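PDB 3V75: orotidine 5'-phosphate decarboxylase from Streptomyces avermitilis, which probably catalyses the decarboxylation of orotidine 5'-phosphate to UMP and CO2, the last step of de novo UMP biosynthesis. Local coordinates for residues V148-G153 and F172-T177; A219-T224 and G237-P242; T199-L204 and Y231-N236; P84-F89 and M116-G121. One frame throughout, in Å; residues are numbered along the deposited sequence.

Interaction 1. Residues V148-G153 and F172-T177; sequences VSPYLG and FVLALT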
loop_
_atom_site.group_PDB
_atom_site.type_symbol
_atom_site.label_atom_id
_atom_site.label_comp_id
_atom_site.label_asym_id
_atom_site.label_seq_id
_atom_site.Cartn_x
_atom_site.Cartn_y
_atom_site.Cartn_z
ATOM N N VAL A 148 -6.454 -4.227 -2.629
ATOM C CA VAL A 148 -5.148 -4.200 -3.317
ATOM C C VAL A 148 -5.173 -3.249 -4.485
ATOM O O VAL A 148 -6.223 -3.027 -5.119
ATOM C CB VAL A 148 -4.699 -5.616 -3.802
ATOM C CG1 VAL A 148 -4.493 -6.543 -2.599
ATOM C CG2 VAL A 148 -5.741 -6.235 -4.763
ATOM N N SER A 149 -4.016 -2.676 -4.775
ATOM C CA SER A 149 -3.895 -1.690 -5.845
ATOM C C SER A 149 -3.192 -2.422 -7.014
ATOM O O SER A 149 -2.250 -3.204 -6.789
ATOM C CB SER A 149 -3.093 -0.511 -5.275
ATOM O OG SER A 149 -2.973 0.607 -6.153
ATOM N N PRO A 150 -3.691 -2.282 -8.242
ATOM C CA PRO A 150 -3.084 -3.028 -9.359
ATOM C C PRO A 150 -2.192 -2.168 -10.237
ATOM O O PRO A 150 -2.087 -2.512 -11.430
ATOM C CB PRO A 150 -4.292 -3.502 -10.126
ATOM C CG PRO A 150 -5.261 -2.287 -9.999
ATOM C CD PRO A 150 -5.035 -1.768 -8.585
ATOM N N TYR A 151 -1.524 -1.144 -9.727
ATOM C CA TYR A 151 -0.662 -0.309 -10.557
ATOM C C TYR A 151 0.441 -1.147 -11.260
ATOM O O TYR A 151 0.895 -0.821 -12.362
ATOM C CB TYR A 151 -0.034 0.874 -9.755
ATOM C CG TYR A 151 0.755 1.833 -10.593
ATOM C CD1 TYR A 151 0.109 2.901 -11.322
ATOM C CD2 TYR A 151 2.133 1.720 -10.756
ATOM C CE1 TYR A 151 0.839 3.775 -12.116
ATOM C CE2 TYR A 151 2.868 2.576 -11.570
ATOM C CZ TYR A 151 2.210 3.682 -12.254
ATOM O OH TYR A 151 2.961 4.496 -13.097
ATOM N N LEU A 152 0.892 -2.206 -10.578
ATOM C CA LEU A 152 1.973 -3.047 -11.119
ATOM C C LEU A 152 1.429 -4.141 -12.058
ATOM O O LEU A 152 2.211 -4.933 -12.615
ATOM C CB LEU A 152 2.797 -3.641 -9.969
ATOM C CG LEU A 152 3.378 -2.572 -9.054
ATOM C CD1 LEU A 152 4.013 -3.191 -7.810
ATOM C CD2 LEU A 152 4.434 -1.748 -9.782
ATOM N N GLY A 153 0.111 -4.152 -12.283
ATOM C CA GLY A 153 -0.517 -5.035 -13.247
ATOM C C GLY A 153 -1.306 -6.130 -12.549
ATOM O O GLY A 153 -0.900 -6.607 -11.490
ATOM N N PHE A 172 -10.313 -7.157 -2.951
ATOM C CA PHE A 172 -10.984 -6.081 -3.692
ATOM C C PHE A 172 -9.916 -5.287 -4.391
ATOM O O PHE A 172 -9.070 -4.636 -3.753
ATOM C CB PHE A 172 -11.777 -5.185 -2.751
ATOM C CG PHE A 172 -13.046 -5.848 -2.218
ATOM C CD1 PHE A 172 -13.031 -6.543 -1.004
ATOM C CD2 PHE A 172 -14.246 -5.802 -2.954
ATOM C CE1 PHE A 172 -14.188 -7.154 -0.529
ATOM C CE2 PHE A 172 -15.386 -6.410 -2.477
ATOM C CZ PHE A 172 -15.363 -7.081 -1.268
ATOM N N VAL A 173 -9.935 -5.355 -5.717
ATOM C CA VAL A 173 -8.954 -4.659 -6.539
ATOM C C VAL A 173 -9.463 -3.274 -6.855
ATOM O O VAL A 173 -10.596 -3.139 -7.310
ATOM C CB VAL A 173 -8.700 -5.452 -7.865
ATOM C CG1 VAL A 173 -7.677 -4.714 -8.742
ATOM C CG2 VAL A 173 -8.212 -6.889 -7.517
ATOM N N LEU A 174 -8.645 -2.243 -6.643
ATOM C CA LEU A 174 -9.078 -0.892 -7.011
ATOM C C LEU A 174 -9.409 -0.847 -8.493
ATOM O O LEU A 174 -8.591 -1.259 -9.327
ATOM C CB LEU A 174 -7.977 0.122 -6.747
ATOM C CG LEU A 174 -7.427 0.198 -5.327
ATOM C CD1 LEU A 174 -6.337 1.236 -5.209
ATOM C CD2 LEU A 174 -8.569 0.494 -4.310
ATOM N N ALA A 175 -10.603 -0.364 -8.843
ATOM C CA ALA A 175 -10.970 -0.254 -10.252
ATOM C C ALA A 175 -11.353 1.177 -10.625
ATOM O O ALA A 175 -10.730 1.799 -11.471
ATOM C CB ALA A 175 -12.091 -1.238 -10.604
ATOM N N LEU A 176 -12.390 1.700 -9.966
ATOM C CA LEU A 176 -12.961 3.016 -10.289
ATOM C C LEU A 176 -13.204 3.761 -8.975
ATOM O O LEU A 176 -14.008 3.322 -8.145
ATOM C CB LEU A 176 -14.281 2.817 -11.011
ATOM C CG LEU A 176 -14.111 2.296 -12.441
ATOM C CD1 LEU A 176 -15.398 1.706 -12.972
ATOM C CD2 LEU A 176 -13.588 3.433 -13.365
ATOM N N THR A 177 -12.537 4.891 -8.787
ATOM C CA THR A 177 -12.701 5.663 -7.545
ATOM C C THR A 177 -13.205 7.068 -7.830
ATOM O O THR A 177 -13.021 7.600 -8.929
ATOM C CB THR A 177 -11.393 5.682 -6.750
ATOM O OG1 THR A 177 -10.321 6.223 -7.560
ATOM C CG2 THR A 177 -11.054 4.248 -6.301
#
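Val148 and Val173 pair as a single parallel bridge, their CA atoms 5.0 Å apart. Val148 N gives its hydrogen to Phe172 O at 2.9 Å, and Val148 O takes one from Leu174 N at 3.0 Å, so the two bonds flank Val173. Beyond Ser149 the chain leaves the sheet, and Pro150 to Gly153 form a type I turn. On the outer face of the sheet, where helix 196-207 packs, Val148 CG2 meets Val173 CG2 at 3.8 Å; beta-branched valines suit an extended strand and give the helix a compact apolar surface. Val173 CG1 points to the ring of Pro150, with CG1 and CG 3.6 Å apart. The same CG lies 3.5 Å from Leu174 O, while CD rests against Leu174 CB, the two side chains crossing at about a right angle. With an alanine here, CG and CD would be gone, which would probably leave a gap beside Val173 CG1 and Leu174 CB. Leu174 turns to the opposite face: its CG sits anti to its carbonyl carbon (chi1 -57°), which brings CD1 to 3.6 Å from Ser149 OG and the side chain against Lys119. Tyr151 OH bonds to Ala175 O of the second subunit. Adjacent strands 145-148 and 170-176, joined through helix 158-167, make a beta-alpha-beta unit of the TIM barrel, seen here where its strands run out into loops.

Interaction 2. Residues A219-T224 and G237-P242; sequences AVVGAT and GPLLAP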
loop_
_atom_site.group_PDB
_atom_site.type_symbol
_atom_site.label_atom_id
_atom_site.label_comp_id
_atom_site.label_asym_id
_atom_site.label_seq_id
_atom_site.Cartn_x
_atom_site.Cartn_y
_atom_site.Cartn_z
ATOM N N ALA A 219 -14.085 -5.775 -6.891
ATOM C CA ALA A 219 -13.509 -4.494 -7.302
ATOM C C ALA A 219 -13.962 -3.398 -6.336
ATOM O O ALA A 219 -15.072 -3.471 -5.796
ATOM C CB ALA A 219 -13.992 -4.119 -8.717
ATOM N N VAL A 220 -13.132 -2.370 -6.174
ATOM C CA VAL A 220 -13.564 -1.142 -5.515
ATOM C C VAL A 220 -14.125 -0.218 -6.614
ATOM O O VAL A 220 -13.430 0.089 -7.595
ATOM C CB VAL A 220 -12.408 -0.453 -4.765
ATOM C CG1 VAL A 220 -12.942 0.834 -4.088
ATOM C CG2 VAL A 220 -11.808 -1.445 -3.730
ATOM N N VAL A 221 -15.392 0.180 -6.456
ATOM C CA VAL A 221 -16.110 1.009 -7.438
ATOM C C VAL A 221 -16.882 2.053 -6.644
ATOM O O VAL A 221 -17.818 1.711 -5.896
ATOM C CB VAL A 221 -17.106 0.170 -8.246
ATOM C CG1 VAL A 221 -17.829 1.024 -9.298
ATOM C CG2 VAL A 221 -16.367 -0.969 -8.961
ATOM N N GLY A 222 -16.477 3.307 -6.764
ATOM C CA GLY A 222 -17.074 4.381 -5.979
ATOM C C GLY A 222 -18.535 4.633 -6.324
ATOM O O GLY A 222 -18.887 4.762 -7.514
ATOM N N ALA A 223 -19.382 4.693 -5.279
ATOM C CA ALA A 223 -20.837 4.826 -5.478
ATOM C C ALA A 223 -21.238 6.199 -5.981
ATOM O O ALA A 223 -22.380 6.377 -6.418
ATOM C CB ALA A 223 -21.602 4.534 -4.170
ATOM N N THR A 224 -20.354 7.191 -5.862
ATOM C CA THR A 224 -20.715 8.548 -6.286
ATOM C C THR A 224 -20.257 8.860 -7.714
ATOM O O THR A 224 -20.415 9.991 -8.181
ATOM C CB THR A 224 -20.163 9.632 -5.331
ATOM O OG1 THR A 224 -18.730 9.554 -5.290
ATOM C CG2 THR A 224 -20.698 9.442 -3.911
ATOM N N GLY A 237 -18.471 -10.939 -8.962
ATOM C CA GLY A 237 -17.763 -10.723 -7.709
ATOM C C GLY A 237 -18.270 -9.468 -7.035
ATOM O O GLY A 237 -19.005 -8.672 -7.647
ATOM N N PRO A 238 -17.928 -9.306 -5.764
ATOM C CA PRO A 238 -18.505 -8.204 -4.978
ATOM C C PRO A 238 -17.919 -6.854 -5.408
ATOM O O PRO A 238 -16.737 -6.764 -5.848
ATOM C CB PRO A 238 -18.105 -8.541 -3.543
ATOM C CG PRO A 238 -16.840 -9.403 -3.686
ATOM C CD PRO A 238 -17.059 -10.196 -4.970
ATOM N N LEU A 239 -18.716 -5.789 -5.268
ATOM C CA LEU A 239 -18.252 -4.449 -5.631
ATOM C C LEU A 239 -18.250 -3.626 -4.346
ATOM O O LEU A 239 -19.326 -3.279 -3.831
ATOM C CB LEU A 239 -19.217 -3.833 -6.646
ATOM C CG LEU A 239 -19.461 -4.658 -7.917
ATOM C CD1 LEU A 239 -20.556 -4.003 -8.753
ATOM C CD2 LEU A 239 -18.159 -4.744 -8.743
ATOM N N LEU A 240 -17.077 -3.349 -3.799
ATOM C CA LEU A 240 -17.002 -2.572 -2.568
ATOM C C LEU A 240 -17.216 -1.129 -2.961
ATOM O O LEU A 240 -16.468 -0.572 -3.792
ATOM C CB LEU A 240 -15.645 -2.750 -1.912
ATOM C CG LEU A 240 -15.328 -1.890 -0.698
ATOM C CD1 LEU A 240 -16.264 -2.270 0.463
ATOM C CD2 LEU A 240 -13.851 -2.078 -0.310
ATOM N N ALA A 241 -18.256 -0.515 -2.395
ATOM C CA ALA A 241 -18.662 0.805 -2.849
ATOM C C ALA A 241 -18.546 1.801 -1.721
ATOM O O ALA A 241 -19.482 1.958 -0.939
ATOM C CB ALA A 241 -20.085 0.769 -3.403
ATOM N N PRO A 242 -17.422 2.506 -1.637
ATOM C CA PRO A 242 -17.347 3.588 -0.652
ATOM C C PRO A 242 -18.243 4.789 -1.058
ATOM O O PRO A 242 -18.627 4.987 -2.270
ATOM C CB PRO A 242 -15.862 3.972 -0.645
ATOM C CG PRO A 242 -15.277 3.386 -1.891
ATOM C CD PRO A 242 -16.214 2.365 -2.457
HETATM O O HOH W 1 -17.628 7.024 -4.049
#
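Val220 and Leu240 stand side by side and point the same way, Val220 CG2 4.0 Å from Leu240 CD2, on the inner face of a TIM barrel. Their strands, 217-221 and 239-241, are parallel neighbours in it, though no helix lies on the chain between them. The short segments run at 35° to each other, a twist in keeping with a closed barrel. Val220 holds CG1 anti to its backbone N (chi1 -180°), and this branch, the one on the carbonyl side, reaches Pro242, Val220 CG1 4.0 Å from Pro242 CD, the two side chains crossing at about a right angle. Leucine and valine fill the barrel interior here together with Phe172 and Leu174 of strand 170-176. The neighbouring residues face outward. Val221 and Leu239 also lie alongside one another, Val221 CG2 to Leu239 CD2 at 4.2 Å, and that same CD2 brushes the methyl of Ala219. Farther on, Ala223 CB and Ala241 CB come within 4.1 Å of each other; small side chains suit this place, where Phe258 of helix 254-258 packs on both. The backbones alternate donors and acceptors: Ala219 N to Pro238 O, Leu240 N to Ala219 O, then Val221 N to Leu240 O at 3.0 Å. Past the strand ends, Pro242 O accepts twice, from Ala223 N at 3.1 Å and from a water at 2.9 Å, and this water accepts in turn from Thr224 N at 3.3 Å.

Interaction 3. Residues T199-L204 and Y231-N236; sequences TMLAHL and YDLDIN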
loop_
_atom_site.group_PDB
_atom_site.type_symbol
_atom_site.label_atom_id
_atom_site.label_comp_id
_atom_site.label_asym_id
_atom_site.label_seq_id
_atom_site.Cartn_x
_atom_site.Cartn_y
_atom_site.Cartn_z
ATOM N N THR A 199 -10.078 -3.113 -17.914
ATOM C CA THR A 199 -9.149 -4.228 -17.974
ATOM C C THR A 199 -9.189 -4.966 -16.650
ATOM O O THR A 199 -9.253 -6.207 -16.628
ATOM C CB THR A 199 -7.721 -3.684 -18.272
ATOM O OG1 THR A 199 -7.743 -3.084 -19.568
ATOM C CG2 THR A 199 -6.677 -4.824 -18.250
HETATM N N MSE A 200 -9.178 -4.221 -15.538
HETATM C CA MSE A 200 -9.245 -4.867 -14.228
HETATM C C MSE A 200 -10.571 -5.615 -14.046
HETATM O O MSE A 200 -10.599 -6.733 -13.525
HETATM C CB MSE A 200 -9.045 -3.857 -13.086
HETATM C CG MSE A 200 -7.725 -3.127 -13.152
HETATM SE SE MSE A 200 -6.212 -4.384 -13.251
HETATM C CE MSE A 200 -4.864 -3.082 -13.827
ATOM N N LEU A 201 -11.678 -4.977 -14.421
ATOM C CA LEU A 201 -12.976 -5.642 -14.303
ATOM C C LEU A 201 -13.003 -6.938 -15.111
ATOM O O LEU A 201 -13.507 -7.953 -14.627
ATOM C CB LEU A 201 -14.117 -4.713 -14.741
ATOM C CG LEU A 201 -14.300 -3.483 -13.853
ATOM C CD1 LEU A 201 -15.271 -2.510 -14.549
ATOM C CD2 LEU A 201 -14.827 -3.880 -12.457
ATOM N N ALA A 202 -12.467 -6.906 -16.333
ATOM C CA ALA A 202 -12.443 -8.119 -17.150
ATOM C C ALA A 202 -11.577 -9.224 -16.510
ATOM O O ALA A 202 -11.932 -10.415 -16.573
ATOM C CB ALA A 202 -11.972 -7.835 -18.580
ATOM N N HIS A 203 -10.436 -8.846 -15.934
ATOM C CA HIS A 203 -9.606 -9.845 -15.240
ATOM C C HIS A 203 -10.404 -10.475 -14.106
ATOM O O HIS A 203 -10.331 -11.698 -13.872
ATOM C CB HIS A 203 -8.369 -9.193 -14.615
ATOM C CG HIS A 203 -7.249 -8.934 -15.572
ATOM N ND1 HIS A 203 -6.641 -9.941 -16.289
ATOM C CD2 HIS A 203 -6.566 -7.797 -15.855
ATOM C CE1 HIS A 203 -5.643 -9.431 -16.996
ATOM N NE2 HIS A 203 -5.575 -8.134 -16.745
ATOM N N LEU A 204 -11.138 -9.646 -13.358
ATOM C CA LEU A 204 -11.922 -10.161 -12.236
ATOM C C LEU A 204 -13.047 -11.081 -12.720
ATOM O O LEU A 204 -13.306 -12.133 -12.088
ATOM C CB LEU A 204 -12.488 -9.023 -11.402
ATOM C CG LEU A 204 -11.420 -8.216 -10.661
ATOM C CD1 LEU A 204 -12.038 -6.894 -10.195
ATOM C CD2 LEU A 204 -10.830 -8.993 -9.465
ATOM N N TYR A 231 -19.166 0.977 -17.882
ATOM C CA TYR A 231 -18.391 -0.197 -17.456
ATOM C C TYR A 231 -19.281 -1.406 -17.280
ATOM O O TYR A 231 -20.446 -1.277 -16.857
ATOM C CB TYR A 231 -17.631 0.105 -16.163
ATOM C CG TYR A 231 -16.602 1.159 -16.420
ATOM C CD1 TYR A 231 -15.347 0.807 -16.953
ATOM C CD2 TYR A 231 -16.895 2.518 -16.243
ATOM C CE1 TYR A 231 -14.398 1.789 -17.263
ATOM C CE2 TYR A 231 -15.954 3.513 -16.560
ATOM C CZ TYR A 231 -14.703 3.140 -17.052
ATOM O OH TYR A 231 -13.788 4.120 -17.344
ATOM N N ASP A 232 -18.739 -2.582 -17.590
ATOM C CA ASP A 232 -19.431 -3.843 -17.329
ATOM C C ASP A 232 -19.103 -4.312 -15.918
ATOM O O ASP A 232 -18.031 -4.865 -15.647
ATOM C CB ASP A 232 -18.989 -4.904 -18.341
ATOM C CG ASP A 232 -19.751 -6.192 -18.185
ATOM O OD1 ASP A 232 -20.608 -6.305 -17.279
ATOM O OD2 ASP A 232 -19.472 -7.129 -18.981
ATOM N N LEU A 233 -20.027 -4.053 -15.003
ATOM C CA LEU A 233 -19.821 -4.403 -13.600
ATOM C C LEU A 233 -20.296 -5.829 -13.277
ATOM O O LEU A 233 -20.225 -6.241 -12.105
ATOM C CB LEU A 233 -20.543 -3.378 -12.695
ATOM C CG LEU A 233 -20.061 -1.945 -12.871
ATOM C CD1 LEU A 233 -20.868 -1.002 -11.899
ATOM C CD2 LEU A 233 -18.577 -1.835 -12.635
ATOM N N ASP A 234 -20.763 -6.563 -14.292
ATOM C CA ASP A 234 -21.206 -7.962 -14.213
ATOM C C ASP A 234 -19.945 -8.823 -14.089
ATOM O O ASP A 234 -19.640 -9.519 -15.075
ATOM C CB ASP A 234 -21.907 -8.388 -15.535
ATOM C CG ASP A 234 -22.659 -9.741 -15.422
ATOM O OD1 ASP A 234 -22.611 -10.351 -14.344
ATOM O OD2 ASP A 234 -23.300 -10.179 -16.431
ATOM N N ILE A 235 -19.205 -8.778 -12.984
ATOM C CA ILE A 235 -17.945 -9.537 -12.859
ATOM C C ILE A 235 -18.091 -10.778 -11.996
ATOM O O ILE A 235 -17.100 -11.462 -11.710
ATOM C CB ILE A 235 -16.806 -8.649 -12.311
ATOM C CG1 ILE A 235 -17.137 -8.136 -10.911
ATOM C CG2 ILE A 235 -16.559 -7.499 -13.286
ATOM C CD1 ILE A 235 -15.957 -7.515 -10.162
ATOM N N ASN A 236 -19.317 -11.100 -11.598
ATOM C CA ASN A 236 -19.563 -12.235 -10.690
ATOM C C ASN A 236 -18.677 -12.164 -9.448
ATOM O O ASN A 236 -18.188 -13.194 -8.917
ATOM C CB ASN A 236 -19.432 -13.603 -11.381
ATOM C CG ASN A 236 -19.938 -14.720 -10.506
ATOM O OD1 ASN A 236 -20.923 -14.530 -9.769
ATOM N ND2 ASN A 236 -19.261 -15.868 -10.519
#
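Leu201 of helix 196-207 leans on Tyr231, Leu233 and Ile235 of the long loop that joins strands 217-221 and 239-241, on the outer, helix-covered side of the TIM barrel. The contact is apolar, without a hydrogen bond across it. At the root of the leucine, CB lies 4.0 Å from Ile235 CG2 and equally near Asp232 O. The first torsion, -65°, sets CG anti to the carbonyl carbon, and the branches then part. Leu201 CD1 goes into the loop, 3.9 Å from Tyr231 CB and 3.9 Å from Leu233 CD2, with Asp232 O also beside it; it approaches the Tyr231 ring obliquely. The other branch parts from it, Leu201 CD2 passing Ile235 CG2 at 4.1 Å and going on to Ala219 of the strand beneath. A forked leucine thus serves two surfaces at once, the loop and the sheet. The side chains of Leu201 and Tyr231 cross at about a right angle; the tyrosine hydroxyl is hydrogen-bonded to Asp195, while CB supplies apolar surface for Leu201 CD1. Asp232 faces solvent, and its OD1 accepts from Asp234 N in an Asx turn just before Ile235. That isoleucine carries CG1 between backbone N and carbonyl carbon (chi1 62°), a choice that sends CD1 along Leu204, side by side with it, to 4.0 Å from Leu204 CD1. Its other branch, Ile235 CG2, presses on the helix backbone itself, 3.4 Å from Leu201 O.

Interaction 4. Residues P84-F89 and M116-G121; sequences PQSAFF and MDAKRG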
loop_
_atom_site.group_PDB
_atom_site.type_symbol
_atom_site.label_atom_id
_atom_site.label_comp_id
_atom_site.label_asym_id
_atom_site.label_seq_id
_atom_site.Cartn_x
_atom_site.Cartn_y
_atom_site.Cartn_z
ATOM N N PRO A 84 -11.918 -1.924 8.431
ATOM C CA PRO A 84 -10.925 -1.036 9.045
ATOM C C PRO A 84 -10.038 -0.430 7.979
ATOM O O PRO A 84 -9.656 -1.125 7.034
ATOM C CB PRO A 84 -10.091 -1.968 9.936
ATOM C CG PRO A 84 -10.346 -3.342 9.369
ATOM C CD PRO A 84 -11.711 -3.341 8.766
ATOM N N GLN A 85 -9.689 0.844 8.142
ATOM C CA GLN A 85 -8.736 1.510 7.252
ATOM C C GLN A 85 -7.382 1.511 7.949
ATOM O O GLN A 85 -7.168 2.213 8.921
ATOM C CB GLN A 85 -9.201 2.942 6.913
ATOM C CG GLN A 85 -8.176 3.815 6.206
ATOM C CD GLN A 85 -7.508 3.092 5.056
ATOM O OE1 GLN A 85 -6.298 2.769 5.134
ATOM N NE2 GLN A 85 -8.264 2.819 3.998
ATOM N N SER A 86 -6.470 0.698 7.407
ATOM C CA SER A 86 -5.168 0.463 8.016
ATOM C C SER A 86 -4.413 1.761 8.314
ATOM O O SER A 86 -3.735 1.846 9.341
ATOM C CB SER A 86 -4.327 -0.411 7.073
ATOM O OG SER A 86 -3.144 -0.820 7.723
ATOM N N ALA A 87 -4.489 2.751 7.429
ATOM C CA ALA A 87 -3.670 3.952 7.613
ATOM C C ALA A 87 -3.895 4.637 8.955
ATOM O O ALA A 87 -2.984 5.202 9.542
ATOM C CB ALA A 87 -3.900 4.962 6.474
ATOM N N PHE A 88 -5.150 4.615 9.422
ATOM C CA PHE A 88 -5.482 5.321 10.660
ATOM C C PHE A 88 -4.900 4.631 11.895
ATOM O O PHE A 88 -4.775 5.251 12.940
ATOM C CB PHE A 88 -7.000 5.506 10.796
ATOM C CG PHE A 88 -7.599 6.302 9.658
ATOM C CD1 PHE A 88 -7.017 7.492 9.242
ATOM C CD2 PHE A 88 -8.753 5.870 9.018
ATOM C CE1 PHE A 88 -7.601 8.232 8.159
ATOM C CE2 PHE A 88 -9.302 6.594 7.979
ATOM C CZ PHE A 88 -8.715 7.757 7.559
ATOM N N PHE A 89 -4.552 3.349 11.754
ATOM C CA PHE A 89 -3.878 2.589 12.805
ATOM C C PHE A 89 -2.345 2.741 12.633
ATOM O O PHE A 89 -1.613 2.925 13.604
ATOM C CB PHE A 89 -4.307 1.112 12.708
ATOM C CG PHE A 89 -5.760 0.890 12.977
ATOM C CD1 PHE A 89 -6.197 0.493 14.249
ATOM C CD2 PHE A 89 -6.698 1.113 11.975
ATOM C CE1 PHE A 89 -7.554 0.301 14.523
ATOM C CE2 PHE A 89 -8.071 0.916 12.231
ATOM C CZ PHE A 89 -8.497 0.506 13.523
HETATM N N MSE A 116 -9.958 -5.869 5.103
HETATM C CA MSE A 116 -8.839 -5.031 5.500
HETATM C C MSE A 116 -8.587 -4.009 4.387
HETATM O O MSE A 116 -8.154 -4.374 3.270
HETATM C CB MSE A 116 -7.603 -5.879 5.740
HETATM C CG MSE A 116 -6.358 -5.036 5.967
HETATM SE SE MSE A 116 -6.400 -4.056 7.671
HETATM C CE MSE A 116 -6.448 -5.584 8.837
ATOM N N ASP A 117 -8.840 -2.724 4.647
ATOM C CA ASP A 117 -8.563 -1.723 3.623
ATOM C C ASP A 117 -7.157 -1.175 3.820
ATOM O O ASP A 117 -6.904 -0.235 4.604
ATOM C CB ASP A 117 -9.620 -0.606 3.623
ATOM C CG ASP A 117 -9.599 0.196 2.376
ATOM O OD1 ASP A 117 -8.615 0.088 1.580
ATOM O OD2 ASP A 117 -10.563 0.965 2.119
ATOM N N ALA A 118 -6.225 -1.816 3.116
ATOM C CA ALA A 118 -4.801 -1.500 3.231
ATOM C C ALA A 118 -4.185 -1.143 1.865
ATOM O O ALA A 118 -3.035 -0.664 1.789
ATOM C CB ALA A 118 -4.072 -2.677 3.860
ATOM N N LYS A 119 -4.949 -1.360 0.792
ATOM C CA LYS A 119 -4.523 -0.974 -0.574
ATOM C C LYS A 119 -3.062 -1.331 -0.846
ATOM O O LYS A 119 -2.251 -0.482 -1.233
ATOM C CB LYS A 119 -4.819 0.503 -0.863
ATOM C CG LYS A 119 -6.336 0.804 -0.846
ATOM C CD LYS A 119 -6.576 2.245 -1.284
ATOM C CE LYS A 119 -8.091 2.625 -1.222
ATOM N NZ LYS A 119 -8.597 2.627 0.204
ATOM N N ARG A 120 -2.740 -2.607 -0.629
ATOM C CA ARG A 120 -1.347 -3.058 -0.844
ATOM C C ARG A 120 -1.144 -3.440 -2.293
ATOM O O ARG A 120 -2.064 -3.887 -2.987
ATOM C CB ARG A 120 -1.031 -4.272 0.045
ATOM C CG ARG A 120 -1.246 -4.007 1.548
ATOM C CD ARG A 120 -0.413 -2.815 2.038
ATOM N NE ARG A 120 -0.213 -2.844 3.506
ATOM C CZ ARG A 120 -0.517 -1.871 4.380
ATOM N NH1 ARG A 120 -1.106 -0.737 3.964
ATOM N NH2 ARG A 120 -0.217 -2.054 5.664
ATOM N N GLY A 121 0.094 -3.334 -2.750
ATOM C CA GLY A 121 0.393 -3.765 -4.108
ATOM C C GLY A 121 1.895 -3.806 -4.308
ATOM O O GLY A 121 2.559 -2.764 -4.226
HETATM O O HOH W 2 -10.769 4.109 3.589
#
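Backbone bonds join Gln85 and Asp117 in a single bridge: Asp117 N donates to Pro84 O at 3.0 Å, and Ser86 N donates to Asp117 O at 3.0 Å. Gln85 is the N-cap of helix 86-90, and its chain bends at chi2 (47°) so that OE1 accepts from Ala87 N at 2.9 Å, in the carbonyl plane on a lone pair. The other end of the Gln85 amide, NE2, lies 3.4 Å from Asp117 CG, the amide and carboxylate planes 55° apart, and holds a water at 2.8 Å. A leucine in its place would probably leave Ala87 N without its cap and the water without its donor. Among the charged groups, Lys119 NZ forms a salt bridge to Asp117 OD1 at 2.9 Å, from the syn side but 26° out of the carboxylate plane. Lys83 forms a salt bridge with Asp117 OD2, and Asp122 of the second subunit pairs with Lys119. Arg120 lays a guanidinium face over Ala118 CB and reaches Glu90 of both subunits. Alternating lysines and aspartates, the last from the other subunit, match the Lys-Asp-Lys-Asp array of the family's active site, where Lys119 is the predicted proton donor; the site therefore probably needs the dimer.

Overall arrangement
All four contacts belong to one eight-stranded parallel barrel. Along the chain interaction 4 comes first, then interaction 1, while interactions 2 and 3 follow with alternating segments. Strands 113-120, 145-148, 170-176, 217-221 and 239-241 are consecutive in the sheet, so interactions 4, 1 and 2 follow one another round it. The centres of interactions 4 and 1 are about 14 Å apart, those of interactions 1 and 2 about 11 Å. Interaction 3 lies outside the sheet, where helix 196-207 covers it, its centre about 23 Å from that of interaction 4. Interactions 1, 3 and 4 touch the second subunit, but the predicted proton donor lies in interaction 4, with interaction 1 packing against it.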